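Local coordinates for uncharacterized protein (PDB 4R1D) that probably acts as a calcium-binding lipase with an alpha/beta-hydrolase fold, the type VI secretion effector Tle4, held in complex with its inhibitor Tli4, at residues A[330-335]-A[501-506]; A[288-293]-A[326-331]; A[254-259]-A[281-286]; A[429-434]-A[514-519]; A[336-341]-A[358-363]. All blocks are in the same frame, centred on the assembly; numbering follows the deposited sequence.

Interaction 1 (A[330-335]-A[501-506]); sequences AEYREG and PTDSGQ
Arg-333 passes aslant over the carboxylate of Asp-503, and Tyr-332 reaches past them to Pro-501 at the start of helix 502-505. The phenol gets there because CG of Tyr-332 stands opposite the backbone N (chi1 178°), which carries the ring toward Ser-504 and Pro-501: CE1 lies 3.9 Å from CB of Ser-504, and OH comes within 3.4 Å of CG of Pro-501, the two side chains crossing at about a right angle. Arg-333 is extended from CG to NE and sets CG and CD against the carboxylate, with CD 3.3 Å from OD2 of Asp-503. The two planes are 28° apart, but OD2 lies well out of that of the guanidinium; the NE to OD2 salt bridge is long, 3.7 Å, and with no N-H aimed at it acts through charge alone. Water supplies the directed bonds. One molecule donates a hydrogen bond to OD2 of Asp-503 at 2.8 Å and accepts from OH of Tyr-332 and, at 3.2 Å, from NH1 of Arg-333; a second joins N of Arg-333 to O of Asp-503. Further partners are Asp-442 and Asp-490 for Arg-333, Arg-441 for Asp-503 and Gly-286 for OG of Ser-504; OH of Tyr-332 also bonds N of Ser-288. Asp-503 thus has two arginines and Arg-333 further acids, which probably balances the buried charges. The arrangement is a water-bridged docking of the loop between helix 321-324 and strand 339-342 on a short helix with Pro-501 at its N-cap position, close to the sheet of an alpha/beta-hydrolase fold.

Interaction 2 (A[288-293]-A[326-331]); sequences STIYHH and LAPSAE
With CG1 of Ile-290 turned opposite the backbone N (chi1 -169°), CG2 is left between N and the carbonyl carbon, where it meets Ala-327 and Pro-328; Leu-326, whose CG is likewise opposite its N (174°), directs its CD2 branch at Thr-289. The result is helix-on-loop packing in an alpha/beta-hydrolase fold: the N-terminal part of helix 289-296 rests on the loop that follows helix 321-324. Ile-290 carries most of it. Its CG2 methyl sits 3.7 Å from CA and 4.0 Å from CB of Ala-327, and the same methyl touches CD of Pro-328 at 4.0 Å, so one branch touches two successive residues. CD1, at the far end of the other branch, passes alongside N of Ala-327 at 4.1 Å. The Leu-326 to Thr-289 approach is looser, with CD2 4.5 Å from OG1, and the hydroxyl itself is bonded to OG of Ser-287. Ser-288 points its CB away from the loop and spends its OG on the backbone O of Trp-440. The side-chain contacts are mainly apolar. Tyr-370 of helix 365-370 and Ile-411 of helix 400-421 pack against Ala-327. CG of Pro-328 is laid against the backbone of Ser-288, 3.6 Å from its N and 3.8 Å from its CA.

Interaction 3 (A[254-259]-A[281-286]); sequences THSMGG and VQPATG
The chain turns sharply from strand 250-255 into helix 258-267 through a type II' turn from His-255 to Gly-258, with Ser-256 in a positive-phi conformation (58°), while 281-286 runs past it as a loop containing an inverse gamma turn at Pro-283. Ser-256 and Gln-282 have their CA atoms 4.3 Å apart, and CA of Ser-256 directs its hydrogen at O of Val-281 in a C-H...O contact of 3.3 Å. CG2 of Val-281 presses obliquely on the ring of His-255. The Gln-282 chain, extended beyond CG, runs over the turn, its CG 3.9 Å from O of Ser-256 and 4.1 Å from CA of Gly-259. CD of Pro-283 sits 3.5 Å from C of Ser-256, and its CG meets CG of Met-257 in the conformer modelled here. OG of Ser-256 is bonded to NE2 of His-535. The sharp strand-turn-helix with serine at its apex is the nucleophile elbow of alpha/beta hydrolases, consistent with Ser-256 being the nucleophile. Around it, Thr-254 and Ser-256 make backbone bonds to Gly-280 at the end of strand 274-280, Leu-260 of helix 258-267 packs on Gln-282 and Pro-283, and Val-281 makes a backbone bond to His-430 in strand 427-432.

Interaction 4 (A[429-434]-A[514-519]); sequences AHYGAD and KASFRH
Tyr-431 and Arg-518 interlock on one face of a parallel strand pair, 427-432 beside 515-519, the last two strands of the central sheet of the alpha/beta-hydrolase fold. The Tyr-431 ring, swung between its backbone N and carbonyl carbon (chi1 60°), leans over the neighbouring strand, so that CA of Arg-518 lies over the ring face in a CH-pi contact, 4.2 Å from the centroid. The arginine chain then runs on, extended, past the phenol oxygen and turns its guanidinium 73° from the ring. NH1 gives a bond of 2.9 Å to OH of Tyr-431, which lies close to the guanidinium plane. CB of Ala-433 comes over one guanidinium face, and at the ring edge OG of Ser-516 sits 3.3 Å from CE1 of Tyr-431. Glu-182 binds both OH of Tyr-431 and OG of Ser-516, and Gln-506 takes another bond from NH1, so OH of Tyr-431 has both Arg-518 and Glu-182, and NH1 both Tyr-431 and Gln-506. The face carrying His-430, Phe-517 and His-519 is plainer: CE1 of His-519 touches CB of His-430 at 3.6 Å, the imidazole planes lie oblique, and helix 542-556 packs on both histidines. ND1 of His-519 is bonded to Tyr-533. Between the strands, five backbone bonds in parallel register hold them 16° from aligned. The last, from N of Ala-433 to O of His-519, spans 2.7 Å and runs nearly along the C=O axis.

Interaction 5 (A[336-341]-A[358-363]); sequences RPWLFL and AYPQNQ
Tyr-359 O takes two backbone bonds at once, from N of Trp-338 at 2.8 Å and N of Leu-339 at 2.9 Å, the mark of a classic beta bulge in this antiparallel pair. The Leu-339 donor lies in the carbonyl plane, the Trp-338 donor 31° from it. The return bond, Tyr-359 N to Leu-339 O, is nearly straight at 172° and 2.8 Å long. Around this core, the indole of Trp-338, set between its backbone N and carbonyl carbon by a chi1 of 51°, turns one face to both O of Tyr-359 and CB of its own neighbour Leu-339. Its NE1 lies 3.6 Å from CD of Pro-360, whose cis peptide kinks the chain there. Pro-337 packs CB on CB of Ala-358 at 3.6 Å, and CD1 of Phe-340 touches the same methyl at 3.7 Å, so one methyl meets both a proline and a phenyl ring. On the sheet face of Leu-339 and Tyr-359, the tyrosine ring meets O of Leu-339 with its edge, and CE1 meets CD2 of Leu-341 at 3.7 Å. Further out, Tyr-376 stacks on the Tyr-359 ring, Arg-357 bonds its hydroxyl, and Tyr-332 meets Trp-338 edge-to-face. The pair forms the margin of a small mixed sheet: strand 358-359 is outermost, strand 339-342 bonds on its other side to strand 443-446 through Leu-443 and Trp-445, and helix 365-370 packs Ile-369 on both Trp-338 and Tyr-359.

How the interactions relate
Interaction 3 closes first along the chain, followed by interaction 2; interaction 5 falls within the span of interaction 1, and interaction 4 crosses that span. Interactions 3 and 4 share the central parallel sheet, their centres about 12 Å apart, whereas interaction 5 belongs to the separate mixed sheet, about 25 Å between centres from interaction 4. Interactions 1 and 2 lie between, sharing the loop before strand 339-342. Ser-504 bonds Thr-285 of interaction 3, and Ser-329 of interaction 2 bonds the same residue. Gly-505 packs on Tyr-431 of interaction 4. The five thus tie the nucleophile-elbow region to the outlying mixed sheet, away from the calcium site.

Interaction 1 (A[330-335]-A[501-506])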
# COMPACT_ATOMS: atom_id res chain seq x y z
N ALA A 330 -11.45 7.31 17.66
CA ALA A 330 -12.12 8.11 18.70
C ALA A 330 -11.44 7.94 20.06
O ALA A 330 -11.55 8.81 20.92
CB ALA A 330 -13.61 7.73 18.80
N GLU A 331 -10.77 6.81 20.25
CA GLU A 331 -10.14 6.47 21.53
C GLU A 331 -8.69 6.94 21.64
O GLU A 331 -8.06 6.87 22.69
CB GLU A 331 -10.19 4.95 21.75
CG GLU A 331 -11.59 4.39 21.99
CD GLU A 331 -12.39 4.23 20.71
OE1 GLU A 331 -11.80 3.95 19.64
OE2 GLU A 331 -13.64 4.39 20.76
N TYR A 332 -8.14 7.38 20.52
CA TYR A 332 -6.77 7.88 20.45
C TYR A 332 -6.57 8.96 21.50
O TYR A 332 -7.40 9.86 21.62
CB TYR A 332 -6.60 8.47 19.06
CG TYR A 332 -5.28 9.10 18.71
CD1 TYR A 332 -4.23 8.34 18.21
CD2 TYR A 332 -5.09 10.48 18.81
CE1 TYR A 332 -3.04 8.93 17.83
CE2 TYR A 332 -3.91 11.07 18.44
CZ TYR A 332 -2.88 10.29 17.95
OH TYR A 332 -1.70 10.87 17.58
N ARG A 333 -5.47 8.89 22.25
CA ARG A 333 -5.16 9.93 23.23
C ARG A 333 -6.28 10.03 24.27
O ARG A 333 -6.58 11.11 24.80
CB ARG A 333 -4.94 11.27 22.51
CG ARG A 333 -4.14 12.32 23.28
CD ARG A 333 -3.61 13.37 22.32
NE ARG A 333 -2.98 14.49 23.01
CZ ARG A 333 -2.24 15.42 22.41
NH1 ARG A 333 -2.00 15.35 21.10
NH2 ARG A 333 -1.73 16.41 23.13
N GLU A 334 -6.90 8.89 24.56
CA GLU A 334 -7.99 8.80 25.52
C GLU A 334 -9.09 9.83 25.22
O GLU A 334 -9.72 10.37 26.14
CB GLU A 334 -7.46 8.96 26.96
CG GLU A 334 -6.44 7.88 27.40
CD GLU A 334 -5.73 8.21 28.72
OE1 GLU A 334 -5.28 9.36 28.89
OE2 GLU A 334 -5.61 7.31 29.58
N GLY A 335 -9.31 10.09 23.94
CA GLY A 335 -10.37 10.99 23.51
C GLY A 335 -10.01 12.47 23.53
O GLY A 335 -10.83 13.31 23.14
N PRO A 501 2.92 8.53 17.56
CA PRO A 501 3.06 9.26 18.83
C PRO A 501 2.92 8.29 19.98
O PRO A 501 2.20 7.30 19.88
CB PRO A 501 1.87 10.22 18.82
CG PRO A 501 1.62 10.46 17.35
CD PRO A 501 1.88 9.12 16.69
N THR A 502 3.59 8.57 21.09
CA THR A 502 3.47 7.73 22.26
C THR A 502 1.99 7.52 22.66
O THR A 502 1.62 6.45 23.14
CB THR A 502 4.31 8.33 23.42
OG1 THR A 502 5.65 8.55 22.96
CG2 THR A 502 4.34 7.38 24.61
N ASP A 503 1.16 8.54 22.45
CA ASP A 503 -0.29 8.43 22.67
C ASP A 503 -0.81 7.07 22.21
O ASP A 503 -1.54 6.39 22.92
CB ASP A 503 -1.05 9.49 21.87
CG ASP A 503 -0.88 10.89 22.43
OD1 ASP A 503 -0.88 11.03 23.66
OD2 ASP A 503 -0.77 11.84 21.62
N SER A 504 -0.42 6.71 20.99
CA SER A 504 -0.92 5.51 20.31
C SER A 504 -0.03 4.30 20.63
O SER A 504 -0.52 3.19 20.84
CB SER A 504 -0.95 5.80 18.79
OG SER A 504 -1.32 4.65 18.01
N GLY A 505 1.28 4.51 20.67
CA GLY A 505 2.18 3.42 21.00
C GLY A 505 1.90 2.77 22.35
O GLY A 505 2.09 1.56 22.52
N GLN A 506 1.46 3.56 23.32
CA GLN A 506 1.21 3.02 24.66
C GLN A 506 -0.23 2.52 24.85
O GLN A 506 -0.58 2.07 25.94
CB GLN A 506 1.57 4.06 25.74
CG GLN A 506 0.54 5.17 25.85
CD GLN A 506 0.91 6.21 26.89
OE1 GLN A 506 1.93 6.11 27.56
NE2 GLN A 506 0.07 7.22 27.03
O HOH W 1 -1.44 12.86 19.13
O HOH W 2 -4.24 6.26 22.18

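Interaction 2 (A[288-293]-A[326-331])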
# COMPACT_ATOMS: atom_id res chain seq x y z
N SER A 288 -1.57 10.89 14.40
CA SER A 288 -1.79 12.24 13.89
C SER A 288 -0.89 12.60 12.69
O SER A 288 -1.14 13.57 11.98
CB SER A 288 -1.62 13.27 15.02
OG SER A 288 -0.37 13.09 15.66
N THR A 289 0.17 11.82 12.47
CA THR A 289 1.02 12.13 11.32
C THR A 289 0.24 12.11 10.00
O THR A 289 0.60 12.82 9.08
CB THR A 289 2.26 11.21 11.19
OG1 THR A 289 1.85 9.86 10.91
CG2 THR A 289 3.12 11.27 12.45
N ILE A 290 -0.82 11.32 9.91
CA ILE A 290 -1.57 11.23 8.65
C ILE A 290 -2.14 12.60 8.28
O ILE A 290 -2.24 12.94 7.10
CB ILE A 290 -2.70 10.16 8.68
CG1 ILE A 290 -3.26 9.94 7.27
CG2 ILE A 290 -3.82 10.56 9.62
CD1 ILE A 290 -4.43 8.97 7.23
N TYR A 291 -2.50 13.39 9.29
CA TYR A 291 -2.98 14.73 9.01
C TYR A 291 -1.86 15.60 8.45
O TYR A 291 -2.04 16.30 7.47
CB TYR A 291 -3.57 15.35 10.28
CG TYR A 291 -4.22 16.70 10.08
CD1 TYR A 291 -3.44 17.85 9.98
CD2 TYR A 291 -5.60 16.82 10.01
CE1 TYR A 291 -4.01 19.08 9.80
CE2 TYR A 291 -6.19 18.07 9.84
CZ TYR A 291 -5.38 19.19 9.75
OH TYR A 291 -5.94 20.44 9.56
N HIS A 292 -0.68 15.55 9.06
CA HIS A 292 0.44 16.32 8.54
C HIS A 292 0.68 15.97 7.08
O HIS A 292 0.77 16.85 6.22
CB HIS A 292 1.73 16.04 9.32
CG HIS A 292 2.95 16.60 8.65
ND1 HIS A 292 3.61 15.94 7.64
CD2 HIS A 292 3.58 17.79 8.80
CE1 HIS A 292 4.62 16.68 7.21
NE2 HIS A 292 4.62 17.81 7.90
N HIS A 293 0.78 14.68 6.79
CA HIS A 293 1.14 14.23 5.45
C HIS A 293 0.11 14.60 4.40
O HIS A 293 0.47 15.03 3.31
CB HIS A 293 1.45 12.73 5.45
CG HIS A 293 2.54 12.37 6.41
ND1 HIS A 293 2.72 11.09 6.89
CD2 HIS A 293 3.49 13.13 6.99
CE1 HIS A 293 3.75 11.07 7.72
NE2 HIS A 293 4.23 12.30 7.80
N LEU A 326 -4.94 4.39 9.35
CA LEU A 326 -3.93 4.89 10.27
C LEU A 326 -4.41 6.15 11.00
O LEU A 326 -3.78 6.59 11.96
CB LEU A 326 -2.64 5.20 9.51
CG LEU A 326 -1.49 5.88 10.27
CD1 LEU A 326 -0.99 4.95 11.38
CD2 LEU A 326 -0.35 6.27 9.34
N ALA A 327 -5.50 6.74 10.54
CA ALA A 327 -5.99 7.98 11.15
C ALA A 327 -6.35 7.74 12.62
O ALA A 327 -6.80 6.65 12.97
CB ALA A 327 -7.18 8.50 10.39
N PRO A 328 -6.13 8.75 13.49
CA PRO A 328 -6.50 8.56 14.90
C PRO A 328 -7.96 8.12 15.08
O PRO A 328 -8.86 8.64 14.42
CB PRO A 328 -6.26 9.94 15.53
CG PRO A 328 -5.11 10.50 14.73
CD PRO A 328 -5.40 10.01 13.28
N SER A 329 -8.19 7.16 15.98
CA SER A 329 -9.54 6.68 16.28
C SER A 329 -10.22 7.63 17.26
O SER A 329 -9.63 8.63 17.68
CB SER A 329 -9.46 5.30 16.89
OG SER A 329 -8.80 5.36 18.16
N ALA A 330 -11.45 7.31 17.66
CA ALA A 330 -12.12 8.11 18.70
C ALA A 330 -11.44 7.94 20.06
O ALA A 330 -11.55 8.81 20.92
CB ALA A 330 -13.61 7.73 18.80
N GLU A 331 -10.77 6.81 20.25
CA GLU A 331 -10.14 6.47 21.53
C GLU A 331 -8.69 6.94 21.64
O GLU A 331 -8.06 6.87 22.69
CB GLU A 331 -10.19 4.95 21.75
CG GLU A 331 -11.59 4.39 21.99
CD GLU A 331 -12.39 4.23 20.71
OE1 GLU A 331 -11.80 3.95 19.64
OE2 GLU A 331 -13.64 4.39 20.76

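Interaction 3 (A[254-259]-A[281-286])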
# COMPACT_ATOMS: atom_id res chain seq x y z
N THR A 254 4.81 -8.74 14.42
CA THR A 254 4.31 -7.68 13.55
C THR A 254 5.11 -6.40 13.67
O THR A 254 5.67 -6.09 14.72
CB THR A 254 2.83 -7.35 13.84
OG1 THR A 254 2.73 -6.56 15.03
CG2 THR A 254 2.02 -8.64 14.03
N HIS A 255 5.14 -5.65 12.57
CA HIS A 255 5.71 -4.30 12.58
C HIS A 255 4.62 -3.28 12.26
O HIS A 255 3.86 -3.44 11.30
CB HIS A 255 6.83 -4.20 11.55
CG HIS A 255 7.51 -2.87 11.49
ND1 HIS A 255 8.24 -2.35 12.54
CD2 HIS A 255 7.58 -1.96 10.50
CE1 HIS A 255 8.73 -1.18 12.19
NE2 HIS A 255 8.35 -0.92 10.96
N SER A 256 4.54 -2.23 13.06
CA SER A 256 3.73 -1.08 12.66
C SER A 256 2.27 -1.49 12.39
O SER A 256 1.66 -2.21 13.19
CB SER A 256 4.36 -0.45 11.40
OG SER A 256 3.68 0.73 10.98
N MET A 257 1.69 -1.04 11.28
CA MET A 257 0.28 -1.33 11.00
C MET A 257 0.01 -2.82 10.82
O MET A 257 -1.14 -3.26 10.83
CB MET A 257 -0.20 -0.56 9.77
CG MET A 257 -0.57 0.87 10.10
SD MET A 257 -1.24 1.71 8.66
CE MET A 257 -1.96 0.31 7.78
N GLY A 258 1.07 -3.60 10.65
CA GLY A 258 0.92 -5.05 10.60
C GLY A 258 0.27 -5.55 11.89
O GLY A 258 -0.31 -6.64 11.92
N GLY A 259 0.37 -4.76 12.95
CA GLY A 259 -0.26 -5.11 14.21
C GLY A 259 -1.78 -5.00 14.17
O GLY A 259 -2.50 -5.69 14.89
N VAL A 281 6.09 -1.37 17.46
CA VAL A 281 5.64 -0.04 17.04
C VAL A 281 4.25 0.04 16.39
O VAL A 281 4.08 0.72 15.37
CB VAL A 281 6.68 0.70 16.15
CG1 VAL A 281 8.01 0.81 16.88
CG2 VAL A 281 6.86 0.00 14.76
N GLN A 282 3.27 -0.61 17.01
CA GLN A 282 1.91 -0.58 16.48
C GLN A 282 1.28 0.77 16.76
O GLN A 282 1.30 1.23 17.89
CB GLN A 282 1.04 -1.66 17.12
CG GLN A 282 -0.34 -1.71 16.47
CD GLN A 282 -1.29 -2.72 17.10
OE1 GLN A 282 -0.88 -3.76 17.66
NE2 GLN A 282 -2.58 -2.42 17.01
N PRO A 283 0.72 1.41 15.73
CA PRO A 283 -0.13 2.59 15.97
C PRO A 283 -1.54 2.09 16.31
O PRO A 283 -2.46 2.13 15.47
CB PRO A 283 -0.10 3.29 14.62
CG PRO A 283 0.01 2.17 13.62
CD PRO A 283 0.86 1.10 14.30
N ALA A 284 -1.69 1.62 17.55
CA ALA A 284 -2.85 0.84 17.98
C ALA A 284 -4.13 1.64 17.82
O ALA A 284 -5.19 1.09 17.49
CB ALA A 284 -2.67 0.38 19.44
N THR A 285 -4.01 2.95 18.04
CA THR A 285 -5.17 3.82 17.91
C THR A 285 -4.94 4.85 16.81
O THR A 285 -5.66 5.84 16.70
CB THR A 285 -5.47 4.54 19.24
OG1 THR A 285 -4.30 5.24 19.69
CG2 THR A 285 -5.92 3.53 20.30
N GLY A 286 -3.92 4.63 15.98
CA GLY A 286 -3.69 5.52 14.86
C GLY A 286 -2.56 6.51 15.07
O GLY A 286 -1.75 6.32 15.98

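Interaction 4 (A[429-434]-A[514-519])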
# COMPACT_ATOMS: atom_id res chain seq x y z
N ALA A 429 4.15 -6.46 23.43
CA ALA A 429 4.26 -5.29 22.57
C ALA A 429 5.50 -4.46 22.93
O ALA A 429 5.87 -4.38 24.10
CB ALA A 429 3.00 -4.44 22.71
N HIS A 430 6.13 -3.85 21.94
CA HIS A 430 7.17 -2.86 22.21
C HIS A 430 6.96 -1.64 21.30
O HIS A 430 6.37 -1.75 20.23
CB HIS A 430 8.59 -3.45 22.04
CG HIS A 430 8.90 -3.89 20.65
ND1 HIS A 430 8.63 -5.17 20.19
CD2 HIS A 430 9.42 -3.22 19.59
CE1 HIS A 430 8.98 -5.26 18.92
NE2 HIS A 430 9.46 -4.10 18.53
N TYR A 431 7.40 -0.48 21.75
CA TYR A 431 7.18 0.73 20.97
C TYR A 431 8.20 1.80 21.35
O TYR A 431 8.84 1.71 22.40
CB TYR A 431 5.74 1.24 21.18
CG TYR A 431 5.41 1.58 22.62
CD1 TYR A 431 5.22 0.59 23.57
CD2 TYR A 431 5.29 2.91 23.02
CE1 TYR A 431 4.92 0.90 24.89
CE2 TYR A 431 4.99 3.23 24.33
CZ TYR A 431 4.80 2.23 25.26
OH TYR A 431 4.50 2.55 26.57
N GLY A 432 8.35 2.79 20.48
CA GLY A 432 9.28 3.89 20.70
C GLY A 432 8.57 5.08 21.32
O GLY A 432 7.60 5.60 20.77
N ALA A 433 9.05 5.49 22.49
CA ALA A 433 8.46 6.59 23.22
C ALA A 433 9.57 7.55 23.61
O ALA A 433 10.16 7.42 24.67
CB ALA A 433 7.76 6.08 24.45
N ASP A 434 9.85 8.50 22.73
CA ASP A 434 11.01 9.36 22.94
C ASP A 434 10.65 10.79 22.63
O ASP A 434 10.12 11.10 21.56
CB ASP A 434 12.17 8.91 22.06
CG ASP A 434 13.50 9.46 22.53
OD1 ASP A 434 13.74 10.67 22.35
OD2 ASP A 434 14.30 8.69 23.10
N LYS A 514 -0.27 -8.34 28.04
CA LYS A 514 0.54 -9.11 28.97
C LYS A 514 1.92 -8.48 29.21
O LYS A 514 2.40 -8.43 30.35
CB LYS A 514 0.69 -10.55 28.49
CG LYS A 514 1.60 -11.40 29.37
CD LYS A 514 1.43 -12.89 29.06
CE LYS A 514 0.31 -13.53 29.90
NZ LYS A 514 0.35 -15.03 29.87
N ALA A 515 2.56 -8.01 28.14
CA ALA A 515 3.85 -7.34 28.27
C ALA A 515 3.94 -6.15 27.32
O ALA A 515 3.47 -6.21 26.18
CB ALA A 515 5.00 -8.33 28.01
N SER A 516 4.53 -5.07 27.79
CA SER A 516 4.68 -3.84 27.00
C SER A 516 6.03 -3.19 27.30
O SER A 516 6.33 -2.85 28.46
CB SER A 516 3.52 -2.87 27.28
OG SER A 516 3.65 -1.66 26.56
N PHE A 517 6.86 -3.06 26.27
CA PHE A 517 8.19 -2.47 26.41
C PHE A 517 8.24 -1.06 25.86
O PHE A 517 8.06 -0.83 24.64
CB PHE A 517 9.24 -3.35 25.74
CG PHE A 517 9.33 -4.73 26.33
CD1 PHE A 517 8.39 -5.70 26.00
CD2 PHE A 517 10.33 -5.05 27.23
CE1 PHE A 517 8.45 -6.96 26.54
CE2 PHE A 517 10.40 -6.31 27.78
CZ PHE A 517 9.46 -7.27 27.43
N ARG A 518 8.46 -0.11 26.76
CA ARG A 518 8.43 1.30 26.42
C ARG A 518 9.87 1.77 26.17
O ARG A 518 10.63 2.03 27.11
CB ARG A 518 7.78 2.06 27.58
CG ARG A 518 7.56 3.56 27.41
CD ARG A 518 6.80 4.03 28.66
NE ARG A 518 6.49 5.46 28.72
CZ ARG A 518 5.40 6.03 28.21
NH1 ARG A 518 4.50 5.30 27.55
NH2 ARG A 518 5.21 7.34 28.36
N HIS A 519 10.25 1.84 24.90
CA HIS A 519 11.65 2.09 24.55
C HIS A 519 11.92 3.57 24.30
O HIS A 519 11.14 4.25 23.65
CB HIS A 519 12.08 1.24 23.34
CG HIS A 519 12.09 -0.23 23.61
ND1 HIS A 519 11.69 -1.17 22.69
CD2 HIS A 519 12.48 -0.93 24.71
CE1 HIS A 519 11.81 -2.38 23.20
NE2 HIS A 519 12.28 -2.26 24.43

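Interaction 5 (A[336-341]-A[358-363])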
# COMPACT_ATOMS: atom_id res chain seq x y z
N ARG A 336 -8.79 12.80 23.95
CA ARG A 336 -8.39 14.20 24.00
C ARG A 336 -8.00 14.75 22.63
O ARG A 336 -7.68 13.98 21.72
CB ARG A 336 -7.27 14.42 25.02
CG ARG A 336 -7.72 14.21 26.47
CD ARG A 336 -6.61 14.55 27.45
NE ARG A 336 -5.45 13.69 27.25
CZ ARG A 336 -5.33 12.47 27.75
NH1 ARG A 336 -6.30 11.97 28.51
NH2 ARG A 336 -4.25 11.75 27.50
N PRO A 337 -8.03 16.08 22.48
CA PRO A 337 -7.66 16.70 21.20
C PRO A 337 -6.19 16.58 20.85
O PRO A 337 -5.33 16.46 21.73
CB PRO A 337 -8.05 18.16 21.40
CG PRO A 337 -7.97 18.38 22.88
CD PRO A 337 -8.47 17.08 23.47
N TRP A 338 -5.91 16.60 19.55
CA TRP A 338 -4.55 16.55 19.03
C TRP A 338 -4.32 17.57 17.93
O TRP A 338 -3.21 17.75 17.46
CB TRP A 338 -4.23 15.14 18.54
CG TRP A 338 -5.23 14.55 17.58
CD1 TRP A 338 -6.28 13.72 17.90
CD2 TRP A 338 -5.27 14.70 16.16
NE1 TRP A 338 -6.96 13.36 16.76
CE2 TRP A 338 -6.36 13.96 15.68
CE3 TRP A 338 -4.48 15.41 15.24
CZ2 TRP A 338 -6.69 13.89 14.32
CZ3 TRP A 338 -4.81 15.35 13.89
CH2 TRP A 338 -5.91 14.59 13.45
N LEU A 339 -5.38 18.25 17.50
CA LEU A 339 -5.26 19.21 16.43
C LEU A 339 -5.60 20.56 17.02
O LEU A 339 -6.74 20.79 17.42
CB LEU A 339 -6.25 18.89 15.30
CG LEU A 339 -6.33 19.92 14.16
CD1 LEU A 339 -5.01 20.05 13.41
CD2 LEU A 339 -7.46 19.58 13.18
N PHE A 340 -4.61 21.44 17.08
CA PHE A 340 -4.75 22.69 17.82
C PHE A 340 -4.62 23.91 16.93
O PHE A 340 -3.66 24.05 16.16
CB PHE A 340 -3.69 22.77 18.93
CG PHE A 340 -3.69 21.59 19.85
CD1 PHE A 340 -4.57 21.53 20.92
CD2 PHE A 340 -2.82 20.53 19.65
CE1 PHE A 340 -4.57 20.45 21.78
CE2 PHE A 340 -2.81 19.45 20.49
CZ PHE A 340 -3.69 19.40 21.57
N LEU A 341 -5.58 24.83 17.04
CA LEU A 341 -5.52 26.09 16.33
C LEU A 341 -5.10 27.16 17.34
O LEU A 341 -5.85 27.46 18.27
CB LEU A 341 -6.89 26.42 15.75
CG LEU A 341 -7.29 25.86 14.38
CD1 LEU A 341 -6.72 24.47 14.09
CD2 LEU A 341 -8.80 25.89 14.19
N ALA A 358 -9.48 23.03 19.85
CA ALA A 358 -8.64 21.86 20.06
C ALA A 358 -9.50 20.67 19.67
O ALA A 358 -10.48 20.35 20.34
CB ALA A 358 -8.26 21.78 21.53
N TYR A 359 -9.15 20.00 18.57
CA TYR A 359 -10.01 18.99 17.98
C TYR A 359 -9.39 17.60 18.08
O TYR A 359 -8.16 17.47 18.06
CB TYR A 359 -10.27 19.35 16.51
CG TYR A 359 -10.83 20.75 16.34
CD1 TYR A 359 -10.00 21.85 16.21
CD2 TYR A 359 -12.21 20.97 16.34
CE1 TYR A 359 -10.52 23.15 16.07
CE2 TYR A 359 -12.73 22.25 16.19
CZ TYR A 359 -11.88 23.34 16.06
OH TYR A 359 -12.40 24.62 15.93
N PRO A 360 -10.22 16.55 18.22
CA PRO A 360 -11.69 16.62 18.36
C PRO A 360 -12.09 17.32 19.66
O PRO A 360 -11.39 17.19 20.66
CB PRO A 360 -12.12 15.15 18.44
CG PRO A 360 -10.97 14.37 17.91
CD PRO A 360 -9.75 15.16 18.24
N GLN A 361 -13.21 18.03 19.62
CA GLN A 361 -13.76 18.71 20.79
C GLN A 361 -14.72 17.78 21.51
O GLN A 361 -14.88 17.86 22.74
CB GLN A 361 -14.52 19.96 20.36
CG GLN A 361 -13.69 21.04 19.68
CD GLN A 361 -14.53 22.26 19.33
OE1 GLN A 361 -14.20 23.39 19.69
NE2 GLN A 361 -15.63 22.02 18.64
N ASN A 362 -15.36 16.89 20.76
CA ASN A 362 -16.31 15.94 21.36
C ASN A 362 -16.08 14.50 20.94
O ASN A 362 -17.01 13.74 20.68
CB ASN A 362 -17.76 16.35 21.09
CG ASN A 362 -18.75 15.53 21.90
OD1 ASN A 362 -18.48 15.18 23.06
ND2 ASN A 362 -19.88 15.19 21.29
N GLN A 363 -14.80 14.12 20.89
CA GLN A 363 -14.40 12.73 20.68
C GLN A 363 -14.91 12.10 19.40
O GLN A 363 -15.12 10.89 19.35
CB GLN A 363 -14.81 11.87 21.88
CG GLN A 363 -14.26 12.37 23.21
CD GLN A 363 -14.80 11.58 24.37
OE1 GLN A 363 -15.56 12.10 25.19
NE2 GLN A 363 -14.42 10.32 24.44